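Local structure of cytosolic IMP-GMP specific 5'-nucleotidase (Legionella pneumophila subsp. pneumophila, 4OHF) at residues 172-177 and 209-214; 218-223 and 232-237; 255-260 and 285-290; 265-270 and 278-283. The protein probably hydrolyses the 5'-phosphate of nucleoside monophosphates such as IMP and GMP, and binds magnesium and GMP. All coordinates share one frame; numbering follows the deposited sequence.

Contact 1: 172-177 and 209-214; sequences TLKNII and TNSEYS. With PO4 (phosphate ion), chain H.
Lys174 reaches out of its helix to Ser211, and this one bond makes the contact: NZ donates to Ser211 OG over 2.7 Å. The lysine chain bends once, at chi2 (-77°), then runs straight through CE, which carries the ammonium across to the loop. Ser211 OG is gripped a second time by OD2 of Asp25, a magnesium ligand, so the hydroxyl stands between the helix and the metal site. A cation-pi contact with Tyr215 further steadies Lys174.

Within 209-214 the hydrogen bonds fold the loop. Ser211 N donates to Thr209 OG1 at 2.8 Å and nearly straight (167°), forming an ST turn. It follows directly on strand 204-208, where HAD-type phosphatases carry the second HAD motif, the Ser or Thr that binds phosphate; helix 172-177 belongs to the long insert between the first and second motifs, as expected of a C1-type cap.

The anion contacts agree with that reading. A phosphate ion, probably from the crystallisation liquor, accepts from Thr209 OG1 through O3 (2.7 Å). Its O4 takes the backbone N of Asn210 at 2.8 Å, a more bent bond (145°). Asp25 N and Lys247 NZ complete the grip. Ser211 OG stays 3.6 Å from phosphate O1, without a hydrogen bond.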
loop_
_atom_site.group_PDB
_atom_site.type_symbol
_atom_site.label_atom_id
_atom_site.label_comp_id
_atom_site.label_asym_id
_atom_site.label_seq_id
_atom_site.Cartn_x
_atom_site.Cartn_y
_atom_site.Cartn_z
ATOM N N THR B 172 -6.253 -28.544 -21.983
ATOM C CA THR B 172 -6.596 -28.513 -23.402
ATOM C C THR B 172 -5.339 -28.246 -24.237
ATOM O O THR B 172 -5.144 -28.846 -25.291
ATOM C CB THR B 172 -7.653 -27.411 -23.701
ATOM O OG1 THR B 172 -7.467 -26.304 -22.803
ATOM C CG2 THR B 172 -9.064 -27.958 -23.531
ATOM N N LEU B 173 -4.482 -27.351 -23.750
ATOM C CA LEU B 173 -3.246 -27.011 -24.439
ATOM C C LEU B 173 -2.304 -28.210 -24.385
ATOM O O LEU B 173 -1.697 -28.575 -25.394
ATOM C CB LEU B 173 -2.575 -25.810 -23.766
ATOM C CG LEU B 173 -1.628 -24.912 -24.568
ATOM C CD1 LEU B 173 -0.732 -24.173 -23.592
ATOM C CD2 LEU B 173 -0.787 -25.722 -25.522
ATOM N N LYS B 174 -2.197 -28.823 -23.205
ATOM C CA LYS B 174 -1.311 -29.969 -23.004
ATOM C C LYS B 174 -1.648 -31.132 -23.932
ATOM O O LYS B 174 -0.772 -31.673 -24.608
ATOM C CB LYS B 174 -1.378 -30.462 -21.556
ATOM C CG LYS B 174 -1.091 -29.419 -20.493
ATOM C CD LYS B 174 0.394 -29.121 -20.354
ATOM C CE LYS B 174 0.635 -28.245 -19.128
ATOM N NZ LYS B 174 2.051 -27.807 -19.003
ATOM N N ASN B 175 -2.918 -31.516 -23.961
ATOM C CA ASN B 175 -3.342 -32.639 -24.789
ATOM C C ASN B 175 -3.056 -32.418 -26.264
ATOM O O ASN B 175 -2.626 -33.338 -26.962
ATOM C CB ASN B 175 -4.833 -32.934 -24.582
ATOM C CG ASN B 175 -5.131 -33.541 -23.209
ATOM O OD1 ASN B 175 -4.227 -34.010 -22.503
ATOM N ND2 ASN B 175 -6.410 -33.549 -22.835
ATOM N N ILE B 176 -3.292 -31.201 -26.740
ATOM C CA ILE B 176 -3.041 -30.891 -28.134
ATOM C C ILE B 176 -1.558 -30.987 -28.491
ATOM O O ILE B 176 -1.215 -31.515 -29.548
ATOM C CB ILE B 176 -3.544 -29.487 -28.507
ATOM C CG1 ILE B 176 -5.066 -29.451 -28.451
ATOM C CG2 ILE B 176 -3.088 -29.133 -29.906
ATOM C CD1 ILE B 176 -5.656 -28.110 -28.819
ATOM N N ILE B 177 -0.666 -30.487 -27.634
ATOM C CA ILE B 177 0.749 -30.584 -27.980
ATOM C C ILE B 177 1.232 -32.027 -27.812
ATOM O O ILE B 177 2.141 -32.458 -28.512
ATOM C CB ILE B 177 1.665 -29.590 -27.171
ATOM C CG1 ILE B 177 2.072 -30.190 -25.844
ATOM C CG2 ILE B 177 0.985 -28.259 -26.983
ATOM C CD1 ILE B 177 3.382 -30.915 -25.927
ATOM N N THR B 209 9.501 -27.410 -12.882
ATOM C CA THR B 209 8.450 -27.066 -13.834
ATOM C C THR B 209 7.071 -26.834 -13.238
ATOM O O THR B 209 6.732 -27.353 -12.183
ATOM C CB THR B 209 8.297 -28.177 -14.894
ATOM O OG1 THR B 209 7.143 -27.919 -15.691
ATOM C CG2 THR B 209 8.121 -29.543 -14.232
ATOM N N ASN B 210 6.253 -26.066 -13.933
ATOM C CA ASN B 210 4.898 -25.822 -13.462
ATOM C C ASN B 210 3.943 -26.877 -14.051
ATOM O O ASN B 210 2.767 -26.903 -13.715
ATOM C CB ASN B 210 4.451 -24.407 -13.848
ATOM C CG ASN B 210 4.736 -23.383 -12.762
ATOM O OD1 ASN B 210 5.546 -23.612 -11.866
ATOM N ND2 ASN B 210 4.075 -22.244 -12.842
ATOM N N SER B 211 4.459 -27.738 -14.930
ATOM C CA SER B 211 3.665 -28.796 -15.564
ATOM C C SER B 211 3.608 -29.966 -14.614
ATOM O O SER B 211 4.497 -30.123 -13.776
ATOM C CB SER B 211 4.320 -29.269 -16.864
ATOM O OG SER B 211 4.386 -28.218 -17.814
ATOM N N GLU B 212 2.575 -30.793 -14.737
ATOM C CA GLU B 212 2.465 -31.948 -13.863
ATOM C C GLU B 212 3.380 -33.071 -14.338
ATOM O O GLU B 212 3.853 -33.071 -15.481
ATOM C CB GLU B 212 1.012 -32.410 -13.756
ATOM C CG GLU B 212 0.371 -32.888 -15.027
ATOM C CD GLU B 212 -1.139 -32.971 -14.889
ATOM O OE1 GLU B 212 -1.631 -33.499 -13.860
ATOM O OE2 GLU B 212 -1.834 -32.503 -15.816
ATOM N N TYR B 213 3.643 -34.019 -13.450
ATOM C CA TYR B 213 4.556 -35.107 -13.761
ATOM C C TYR B 213 4.187 -35.985 -14.948
ATOM O O TYR B 213 5.049 -36.330 -15.757
ATOM C CB TYR B 213 4.762 -35.976 -12.524
ATOM C CG TYR B 213 5.769 -37.094 -12.718
ATOM C CD1 TYR B 213 7.088 -36.824 -13.096
ATOM C CD2 TYR B 213 5.406 -38.420 -12.500
ATOM C CE1 TYR B 213 8.005 -37.839 -13.249
ATOM C CE2 TYR B 213 6.323 -39.447 -12.652
ATOM C CZ TYR B 213 7.612 -39.157 -13.029
ATOM O OH TYR B 213 8.491 -40.194 -13.239
ATOM N N SER B 214 2.919 -36.361 -15.056
ATOM C CA SER B 214 2.501 -37.214 -16.166
ATOM C C SER B 214 2.922 -36.600 -17.504
ATOM O O SER B 214 3.363 -37.303 -18.414
ATOM C CB SER B 214 0.982 -37.427 -16.133
ATOM O OG SER B 214 0.271 -36.206 -16.302
HETATM P P PO4 H . 7.518 -24.781 -16.956
HETATM O O1 PO4 H . 6.103 -25.135 -17.250
HETATM O O2 PO4 H . 7.972 -23.712 -17.869
HETATM O O3 PO4 H . 8.377 -25.982 -17.139
HETATM O O4 PO4 H . 7.620 -24.289 -15.559
#

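Contact 2: 218-223 and 232-237; sequences LLLDYA and EHWQGL
Leu220 stands over one face of the Trp234 indole, the two side chains crossing at about a right angle, and this is the tight part of the contact. Its CB sits 3.9 Å from the centroid of the six-membered ring, only 5° off the ring normal, a CH-pi contact over the middle of the face. From there the leucine reaches along the ring, and CD1 touches the far rim at CZ3 and CH2. Trp234 holds its CG between the backbone N and the carbonyl carbon (chi1 63°), which swings the indole out over the helix. Gln235 folds back onto the opposite face, its CD 3.3 Å above the plane, so the ring is sandwiched between helix and loop.

Toward the pyrrole end the fit is looser and more open to solvent. Asp221 approaches with its backbone: CA lies 3.8 Å from Trp234 CD1, and CB is about as far from NE1. The Asp221 carboxylate does not bond the indole; OD2 is held by Ser225 OG instead. No hydrogen bond joins the two segments.

Helix 213-224 connects the parallel neighbours 204-208 and 240-243, and Trp234 lies in the return loop before the second strand: a beta-alpha-beta crossover of the Rossmann-like HAD core.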
loop_
_atom_site.group_PDB
_atom_site.type_symbol
_atom_site.label_atom_id
_atom_site.label_comp_id
_atom_site.label_asym_id
_atom_site.label_seq_id
_atom_site.Cartn_x
_atom_site.Cartn_y
_atom_site.Cartn_z
ATOM N N LEU B 218 6.464 -37.615 -20.149
ATOM C CA LEU B 218 6.276 -37.819 -21.582
ATOM C C LEU B 218 7.234 -36.937 -22.386
ATOM O O LEU B 218 8.037 -37.421 -23.196
ATOM C CB LEU B 218 4.858 -37.446 -21.966
ATOM C CG LEU B 218 4.196 -38.191 -23.115
ATOM C CD1 LEU B 218 3.036 -37.325 -23.580
ATOM C CD2 LEU B 218 5.152 -38.476 -24.255
ATOM N N LEU B 219 7.141 -35.632 -22.148
ATOM C CA LEU B 219 7.955 -34.659 -22.853
ATOM C C LEU B 219 9.465 -34.830 -22.656
ATOM O O LEU B 219 10.242 -34.697 -23.603
ATOM C CB LEU B 219 7.540 -33.253 -22.434
ATOM C CG LEU B 219 7.877 -32.165 -23.451
ATOM C CD1 LEU B 219 6.881 -32.220 -24.600
ATOM C CD2 LEU B 219 7.818 -30.807 -22.778
ATOM N N LEU B 220 9.889 -35.116 -21.430
ATOM C CA LEU B 220 11.309 -35.290 -21.167
ATOM C C LEU B 220 11.833 -36.484 -21.934
ATOM O O LEU B 220 12.918 -36.436 -22.513
ATOM C CB LEU B 220 11.569 -35.471 -19.672
ATOM C CG LEU B 220 11.476 -34.191 -18.835
ATOM C CD1 LEU B 220 11.616 -34.515 -17.358
ATOM C CD2 LEU B 220 12.559 -33.231 -19.266
ATOM N N ASP B 221 11.051 -37.554 -21.937
ATOM C CA ASP B 221 11.396 -38.773 -22.653
ATOM C C ASP B 221 11.480 -38.465 -24.146
ATOM O O ASP B 221 12.497 -38.718 -24.772
ATOM C CB ASP B 221 10.318 -39.823 -22.400
ATOM C CG ASP B 221 10.739 -41.220 -22.814
ATOM O OD1 ASP B 221 9.919 -42.143 -22.652
ATOM O OD2 ASP B 221 11.875 -41.404 -23.290
ATOM N N TYR B 222 10.410 -37.901 -24.706
ATOM C CA TYR B 222 10.369 -37.564 -26.124
ATOM C C TYR B 222 11.546 -36.703 -26.594
ATOM O O TYR B 222 12.116 -36.950 -27.664
ATOM C CB TYR B 222 9.052 -36.839 -26.463
ATOM C CG TYR B 222 8.966 -36.348 -27.898
ATOM C CD1 TYR B 222 8.569 -37.200 -28.933
ATOM C CD2 TYR B 222 9.326 -35.046 -28.227
ATOM C CE1 TYR B 222 8.534 -36.761 -30.263
ATOM C CE2 TYR B 222 9.295 -34.598 -29.545
ATOM C CZ TYR B 222 8.901 -35.460 -30.563
ATOM O OH TYR B 222 8.888 -35.016 -31.875
ATOM N N ALA B 223 11.918 -35.702 -25.802
ATOM C CA ALA B 223 12.986 -34.787 -26.197
ATOM C C ALA B 223 14.423 -35.076 -25.760
ATOM O O ALA B 223 15.354 -34.477 -26.295
ATOM C CB ALA B 223 12.607 -33.366 -25.789
ATOM N N GLU B 232 20.978 -46.037 -20.979
ATOM C CA GLU B 232 20.821 -44.852 -20.137
ATOM C C GLU B 232 19.350 -44.451 -20.013
ATOM O O GLU B 232 18.521 -44.861 -20.817
ATOM C CB GLU B 232 21.645 -43.683 -20.702
ATOM C CG GLU B 232 23.124 -43.720 -20.321
ATOM C CD GLU B 232 23.934 -42.572 -20.918
ATOM O OE1 GLU B 232 25.106 -42.400 -20.518
ATOM O OE2 GLU B 232 23.409 -41.848 -21.788
ATOM N N HIS B 233 19.036 -43.664 -18.988
ATOM C CA HIS B 233 17.676 -43.196 -18.745
ATOM C C HIS B 233 17.725 -41.706 -18.492
ATOM O O HIS B 233 18.561 -41.248 -17.722
ATOM C CB HIS B 233 17.111 -43.910 -17.529
ATOM C CG HIS B 233 17.007 -45.386 -17.710
ATOM N ND1 HIS B 233 15.952 -45.983 -18.369
ATOM C CD2 HIS B 233 17.859 -46.384 -17.380
ATOM C CE1 HIS B 233 16.160 -47.285 -18.438
ATOM N NE2 HIS B 233 17.310 -47.554 -17.846
ATOM N N TRP B 234 16.831 -40.944 -19.117
ATOM C CA TRP B 234 16.865 -39.499 -18.929
ATOM C C TRP B 234 16.857 -39.101 -17.472
ATOM O O TRP B 234 17.411 -38.074 -17.112
ATOM C CB TRP B 234 15.711 -38.802 -19.659
ATOM C CG TRP B 234 14.335 -39.151 -19.187
ATOM C CD1 TRP B 234 13.478 -40.048 -19.753
ATOM C CD2 TRP B 234 13.638 -38.577 -18.078
ATOM N NE1 TRP B 234 12.288 -40.064 -19.069
ATOM C CE2 TRP B 234 12.360 -39.168 -18.035
ATOM C CE3 TRP B 234 13.970 -37.619 -17.114
ATOM C CZ2 TRP B 234 11.412 -38.833 -17.065
ATOM C CZ3 TRP B 234 13.027 -37.288 -16.149
ATOM C CH2 TRP B 234 11.764 -37.893 -16.135
ATOM N N GLN B 235 16.247 -39.927 -16.635
ATOM C CA GLN B 235 16.165 -39.645 -15.213
ATOM C C GLN B 235 17.529 -39.536 -14.528
ATOM O O GLN B 235 17.648 -38.915 -13.471
ATOM C CB GLN B 235 15.354 -40.732 -14.508
ATOM C CG GLN B 235 13.881 -40.768 -14.837
ATOM C CD GLN B 235 13.567 -41.514 -16.109
ATOM O OE1 GLN B 235 12.426 -41.860 -16.347
ATOM N NE2 GLN B 235 14.577 -41.758 -16.938
ATOM N N GLY B 236 18.549 -40.166 -15.113
ATOM C CA GLY B 236 19.885 -40.121 -14.532
ATOM C C GLY B 236 20.521 -38.746 -14.681
ATOM O O GLY B 236 21.483 -38.404 -13.986
ATOM N N LEU B 237 19.973 -37.955 -15.598
ATOM C CA LEU B 237 20.457 -36.613 -15.842
ATOM C C LEU B 237 20.032 -35.666 -14.724
ATOM O O LEU B 237 20.696 -34.662 -14.462
ATOM C CB LEU B 237 19.900 -36.101 -17.168
ATOM C CG LEU B 237 20.392 -36.762 -18.454
ATOM C CD1 LEU B 237 19.598 -36.229 -19.632
ATOM C CD2 LEU B 237 21.875 -36.480 -18.633
#

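Contact 3: 255-260 and 285-290; sequences LRFLSV and KKFTED
Lys286 NZ, whose side chain lines Phe257, is gripped by two oxygens: Asp290 OD2 at 2.7 Å, and the backbone O of Gly272. The first is an i to i+4 salt bridge on helix 284-290, which packs against the Rossmann-like sheet of the HAD core beside the antiparallel strand 257-260. The lysine meets OD2 on its syn side, 20° out of the carboxylate plane, and a bend at chi4 (63°) turns the ammonium back to the helix. Asp290 OD2 also receives a weak bond from Ile274 N, so the ion pair ties the helix to the loop 272-274 as well.

With its charge held there, the aliphatic part of Lys286 is left to run along the edge of the Phe257 ring. CB and CG lie near CE2, and CD approaches CD2 to 4.1 Å. Strand 257-260 thus sends one aromatic ring toward the helix, while the next residue, Leu258, packs on Leu258 of the second subunit. Phe287 holds CG anti to the backbone N (179°), which directs its ring onto the sheet, edge-to-face with Phe240. That leaves its methylene to meet the strand: Phe287 CB stands at the ring edge of Phe257, 4.0 Å from CZ.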
loop_
_atom_site.group_PDB
_atom_site.type_symbol
_atom_site.label_atom_id
_atom_site.label_comp_id
_atom_site.label_asym_id
_atom_site.label_seq_id
_atom_site.Cartn_x
_atom_site.Cartn_y
_atom_site.Cartn_z
ATOM N N LEU B 255 4.529 -23.150 0.383
ATOM C CA LEU B 255 3.710 -24.296 0.038
ATOM C C LEU B 255 4.538 -25.572 0.267
ATOM O O LEU B 255 5.751 -25.576 0.074
ATOM C CB LEU B 255 3.267 -24.143 -1.421
ATOM C CG LEU B 255 2.647 -22.748 -1.631
ATOM C CD1 LEU B 255 2.226 -22.542 -3.073
ATOM C CD2 LEU B 255 1.440 -22.583 -0.690
ATOM N N ARG B 256 3.894 -26.651 0.691
ATOM C CA ARG B 256 4.629 -27.877 0.974
ATOM C C ARG B 256 4.937 -28.792 -0.208
ATOM O O ARG B 256 4.298 -28.733 -1.259
ATOM C CB ARG B 256 3.916 -28.690 2.071
ATOM C CG ARG B 256 2.460 -29.111 1.765
ATOM C CD ARG B 256 2.024 -30.346 2.599
ATOM N NE ARG B 256 2.313 -30.211 4.034
ATOM C CZ ARG B 256 1.769 -29.293 4.836
ATOM N NH1 ARG B 256 2.102 -29.254 6.123
ATOM N NH2 ARG B 256 0.887 -28.414 4.359
ATOM N N PHE B 257 5.950 -29.625 -0.012
ATOM C CA PHE B 257 6.375 -30.598 -1.001
ATOM C C PHE B 257 5.495 -31.837 -0.870
ATOM O O PHE B 257 4.932 -32.114 0.192
ATOM C CB PHE B 257 7.821 -31.026 -0.748
ATOM C CG PHE B 257 8.850 -30.129 -1.372
ATOM C CD1 PHE B 257 9.082 -30.160 -2.747
ATOM C CD2 PHE B 257 9.609 -29.272 -0.584
ATOM C CE1 PHE B 257 10.054 -29.362 -3.327
ATOM C CE2 PHE B 257 10.588 -28.464 -1.160
ATOM C CZ PHE B 257 10.810 -28.512 -2.536
ATOM N N LEU B 258 5.379 -32.576 -1.963
ATOM C CA LEU B 258 4.614 -33.811 -1.995
ATOM C C LEU B 258 5.519 -34.798 -2.711
ATOM O O LEU B 258 6.101 -34.486 -3.743
ATOM C CB LEU B 258 3.299 -33.619 -2.758
ATOM C CG LEU B 258 2.221 -32.827 -2.001
ATOM C CD1 LEU B 258 1.002 -32.600 -2.873
ATOM C CD2 LEU B 258 1.827 -33.605 -0.759
ATOM N N SER B 259 5.674 -35.984 -2.151
ATOM C CA SER B 259 6.538 -36.971 -2.775
ATOM C C SER B 259 5.760 -37.728 -3.841
ATOM O O SER B 259 4.658 -38.212 -3.581
ATOM C CB SER B 259 7.069 -37.933 -1.722
ATOM O OG SER B 259 7.982 -38.836 -2.306
ATOM N N VAL B 260 6.323 -37.824 -5.040
ATOM C CA VAL B 260 5.639 -38.514 -6.121
ATOM C C VAL B 260 6.220 -39.883 -6.400
ATOM O O VAL B 260 7.435 -40.030 -6.552
ATOM C CB VAL B 260 5.688 -37.708 -7.444
ATOM C CG1 VAL B 260 4.773 -38.348 -8.476
ATOM C CG2 VAL B 260 5.288 -36.275 -7.202
ATOM N N LYS B 285 12.901 -22.301 -0.035
ATOM C CA LYS B 285 13.437 -22.293 1.316
ATOM C C LYS B 285 13.772 -23.710 1.791
ATOM O O LYS B 285 14.925 -24.014 2.110
ATOM C CB LYS B 285 12.420 -21.645 2.258
ATOM C CG LYS B 285 12.787 -21.680 3.735
ATOM C CD LYS B 285 13.891 -20.704 4.086
ATOM C CE LYS B 285 13.543 -19.904 5.353
ATOM N NZ LYS B 285 13.152 -20.767 6.508
ATOM N N LYS B 286 12.765 -24.580 1.820
ATOM C CA LYS B 286 12.983 -25.949 2.268
ATOM C C LYS B 286 13.964 -26.726 1.402
ATOM O O LYS B 286 14.770 -27.494 1.917
ATOM C CB LYS B 286 11.653 -26.704 2.346
ATOM C CG LYS B 286 11.807 -28.164 2.732
ATOM C CD LYS B 286 10.518 -28.702 3.323
ATOM C CE LYS B 286 10.493 -30.222 3.310
ATOM N NZ LYS B 286 11.569 -30.843 4.143
ATOM N N PHE B 287 13.894 -26.516 0.090
ATOM C CA PHE B 287 14.764 -27.208 -0.856
ATOM C C PHE B 287 16.221 -26.905 -0.574
ATOM O O PHE B 287 17.063 -27.802 -0.515
ATOM C CB PHE B 287 14.410 -26.787 -2.293
ATOM C CG PHE B 287 15.262 -27.434 -3.351
ATOM C CD1 PHE B 287 16.490 -26.884 -3.714
ATOM C CD2 PHE B 287 14.833 -28.599 -3.993
ATOM C CE1 PHE B 287 17.282 -27.480 -4.704
ATOM C CE2 PHE B 287 15.614 -29.207 -4.985
ATOM C CZ PHE B 287 16.840 -28.642 -5.339
ATOM N N THR B 288 16.508 -25.626 -0.398
ATOM C CA THR B 288 17.861 -25.171 -0.131
ATOM C C THR B 288 18.375 -25.677 1.220
ATOM O O THR B 288 19.552 -26.045 1.358
ATOM C CB THR B 288 17.915 -23.631 -0.176
ATOM O OG1 THR B 288 17.451 -23.183 -1.457
ATOM C CG2 THR B 288 19.343 -23.131 0.055
ATOM N N GLU B 289 17.496 -25.704 2.217
ATOM C CA GLU B 289 17.889 -26.174 3.538
ATOM C C GLU B 289 18.197 -27.665 3.503
ATOM O O GLU B 289 19.278 -28.090 3.908
ATOM C CB GLU B 289 16.779 -25.882 4.555
ATOM C CG GLU B 289 17.014 -24.631 5.395
ATOM C CD GLU B 289 15.723 -23.996 5.892
ATOM O OE1 GLU B 289 14.804 -24.748 6.290
ATOM O OE2 GLU B 289 15.634 -22.740 5.890
ATOM N N ASP B 290 17.254 -28.452 2.993
ATOM C CA ASP B 290 17.420 -29.897 2.919
ATOM C C ASP B 290 18.613 -30.355 2.087
ATOM O O ASP B 290 19.063 -31.485 2.235
ATOM C CB ASP B 290 16.142 -30.557 2.401
ATOM C CG ASP B 290 14.945 -30.266 3.282
ATOM O OD1 ASP B 290 15.141 -29.973 4.480
ATOM O OD2 ASP B 290 13.808 -30.342 2.779
#

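Contact 4: 265-270 and 278-283; sequences GTMTNV and VYQGGN
Met267 lays its sulfur over the flat amide of Gln280. SD stands above the amide plane, close over CD, 3.3 Å from OE1 and 3.5 Å from NE2. A bend at chi3 (-81°) carries the methyl across toward the nitrogen side, CE lying 3.5 Å from Gln280 NE2. The amide itself is fixed from outside: its OE1 and NE2 hydrogen-bond to ND2 and OD1 of Asn269 of the second subunit.

Two residues on, Asn269 of this chain returns the favour, pairing with Gln280 of that second subunit, so the exchange is reciprocal.

Val270 then turns to the other face of the sheet and meets Tyr279. Its CG2 lies at the ring edge, in the ring plane, 3.8 Å from CE2, with the two side chains crossing at about a right angle. Tyr279 OH is anchored by Val275 N.

The strands 267-269 and 277-281 flank 257-260 on its two sides, so these side chains bridge over the middle strand of an antiparallel extension of the HAD core sheet. Backbone bonds from Met267 to the second subunit mark its outer strand as an edge that pairs with that subunit.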
loop_
_atom_site.group_PDB
_atom_site.type_symbol
_atom_site.label_atom_id
_atom_site.label_comp_id
_atom_site.label_asym_id
_atom_site.label_seq_id
_atom_site.Cartn_x
_atom_site.Cartn_y
_atom_site.Cartn_z
ATOM N N GLY B 265 2.369 -42.554 -9.858
ATOM C CA GLY B 265 2.069 -41.133 -9.752
ATOM C C GLY B 265 1.421 -40.662 -8.456
ATOM O O GLY B 265 1.349 -39.454 -8.192
ATOM N N THR B 266 0.945 -41.600 -7.644
ATOM C CA THR B 266 0.314 -41.251 -6.381
ATOM C C THR B 266 1.300 -40.442 -5.547
ATOM O O THR B 266 2.510 -40.517 -5.762
ATOM C CB THR B 266 -0.113 -42.516 -5.600
ATOM O OG1 THR B 266 1.048 -43.282 -5.243
ATOM C CG2 THR B 266 -1.054 -43.374 -6.455
ATOM N N MET B 267 0.792 -39.671 -4.592
ATOM C CA MET B 267 1.666 -38.849 -3.771
ATOM C C MET B 267 1.448 -39.025 -2.270
ATOM O O MET B 267 0.384 -39.466 -1.815
ATOM C CB MET B 267 1.483 -37.375 -4.146
ATOM C CG MET B 267 1.541 -37.104 -5.642
ATOM S SD MET B 267 1.149 -35.387 -6.044
ATOM C CE MET B 267 -0.634 -35.415 -5.995
ATOM N N THR B 268 2.477 -38.684 -1.505
ATOM C CA THR B 268 2.408 -38.760 -0.057
ATOM C C THR B 268 2.986 -37.466 0.505
ATOM O O THR B 268 3.868 -36.866 -0.105
ATOM C CB THR B 268 3.238 -39.926 0.491
ATOM O OG1 THR B 268 4.612 -39.539 0.552
ATOM C CG2 THR B 268 3.113 -41.131 -0.410
ATOM N N ASN B 269 2.481 -37.027 1.653
ATOM C CA ASN B 269 2.991 -35.806 2.267
ATOM C C ASN B 269 4.424 -36.090 2.667
ATOM O O ASN B 269 4.772 -37.231 2.968
ATOM C CB ASN B 269 2.184 -35.420 3.509
ATOM C CG ASN B 269 0.797 -34.932 3.174
ATOM O OD1 ASN B 269 0.621 -34.115 2.280
ATOM N ND2 ASN B 269 -0.194 -35.420 3.897
ATOM N N VAL B 270 5.256 -35.056 2.657
ATOM C CA VAL B 270 6.657 -35.216 3.015
ATOM C C VAL B 270 6.870 -34.923 4.488
ATOM O O VAL B 270 6.261 -34.018 5.047
ATOM C CB VAL B 270 7.562 -34.282 2.179
ATOM C CG1 VAL B 270 8.976 -34.302 2.720
ATOM C CG2 VAL B 270 7.549 -34.719 0.724
ATOM N N VAL B 278 11.325 -37.556 -7.455
ATOM C CA VAL B 278 10.311 -36.712 -8.061
ATOM C C VAL B 278 9.412 -36.129 -6.975
ATOM O O VAL B 278 9.131 -36.803 -5.990
ATOM C CB VAL B 278 9.463 -37.519 -9.044
ATOM C CG1 VAL B 278 8.494 -36.594 -9.760
ATOM C CG2 VAL B 278 10.365 -38.238 -10.030
ATOM N N TYR B 279 8.978 -34.882 -7.158
ATOM C CA TYR B 279 8.108 -34.212 -6.204
ATOM C C TYR B 279 7.093 -33.306 -6.903
ATOM O O TYR B 279 7.140 -33.110 -8.124
ATOM C CB TYR B 279 8.923 -33.349 -5.223
ATOM C CG TYR B 279 9.797 -34.116 -4.254
ATOM C CD1 TYR B 279 11.069 -34.568 -4.631
ATOM C CD2 TYR B 279 9.349 -34.408 -2.963
ATOM C CE1 TYR B 279 11.874 -35.287 -3.746
ATOM C CE2 TYR B 279 10.141 -35.130 -2.068
ATOM C CZ TYR B 279 11.406 -35.568 -2.464
ATOM O OH TYR B 279 12.210 -36.267 -1.579
ATOM N N GLN B 280 6.172 -32.761 -6.109
ATOM C CA GLN B 280 5.157 -31.837 -6.606
ATOM C C GLN B 280 5.109 -30.663 -5.625
ATOM O O GLN B 280 5.279 -30.863 -4.420
ATOM C CB GLN B 280 3.788 -32.527 -6.683
ATOM C CG GLN B 280 2.678 -31.607 -7.158
ATOM C CD GLN B 280 1.409 -32.346 -7.506
ATOM O OE1 GLN B 280 1.383 -33.125 -8.457
ATOM N NE2 GLN B 280 0.349 -32.103 -6.747
ATOM N N GLY B 281 4.895 -29.452 -6.142
ATOM C CA GLY B 281 4.847 -28.269 -5.288
ATOM C C GLY B 281 6.187 -27.891 -4.662
ATOM O O GLY B 281 7.217 -27.828 -5.349
ATOM N N GLY B 282 6.181 -27.637 -3.354
ATOM C CA GLY B 282 7.412 -27.285 -2.660
ATOM C C GLY B 282 7.707 -25.792 -2.584
ATOM O O GLY B 282 6.929 -24.942 -3.042
ATOM N N ASN B 283 8.848 -25.467 -1.989
ATOM C CA ASN B 283 9.265 -24.080 -1.859
ATOM C C ASN B 283 10.783 -24.050 -1.767
ATOM O O ASN B 283 11.398 -24.959 -1.199
ATOM C CB ASN B 283 8.610 -23.416 -0.622
ATOM C CG ASN B 283 9.084 -24.007 0.705
ATOM O OD1 ASN B 283 10.231 -23.823 1.114
ATOM N ND2 ASN B 283 8.195 -24.720 1.379
#

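From the N terminus, contact 1 closes first, bringing the insert helix 172-178 back to the phosphate-binding loop after strand 204-208. Helix 213-224 begins in that loop and leads into contact 2, which closes the short return to strand 240-243; the two meet where Ile177 packs on Leu219. Contact 3 then closes a longer loop, 255-290, and contact 4 is nested inside it: strands 257-260, 267-269 and 277-281 follow in turn before helix 284-290. Bonds such as Ser259 N to Thr268 O join these two. Tyr213 packs on Val260 and Val278, linking contact 1 to the antiparallel strands that adjoin the second subunit.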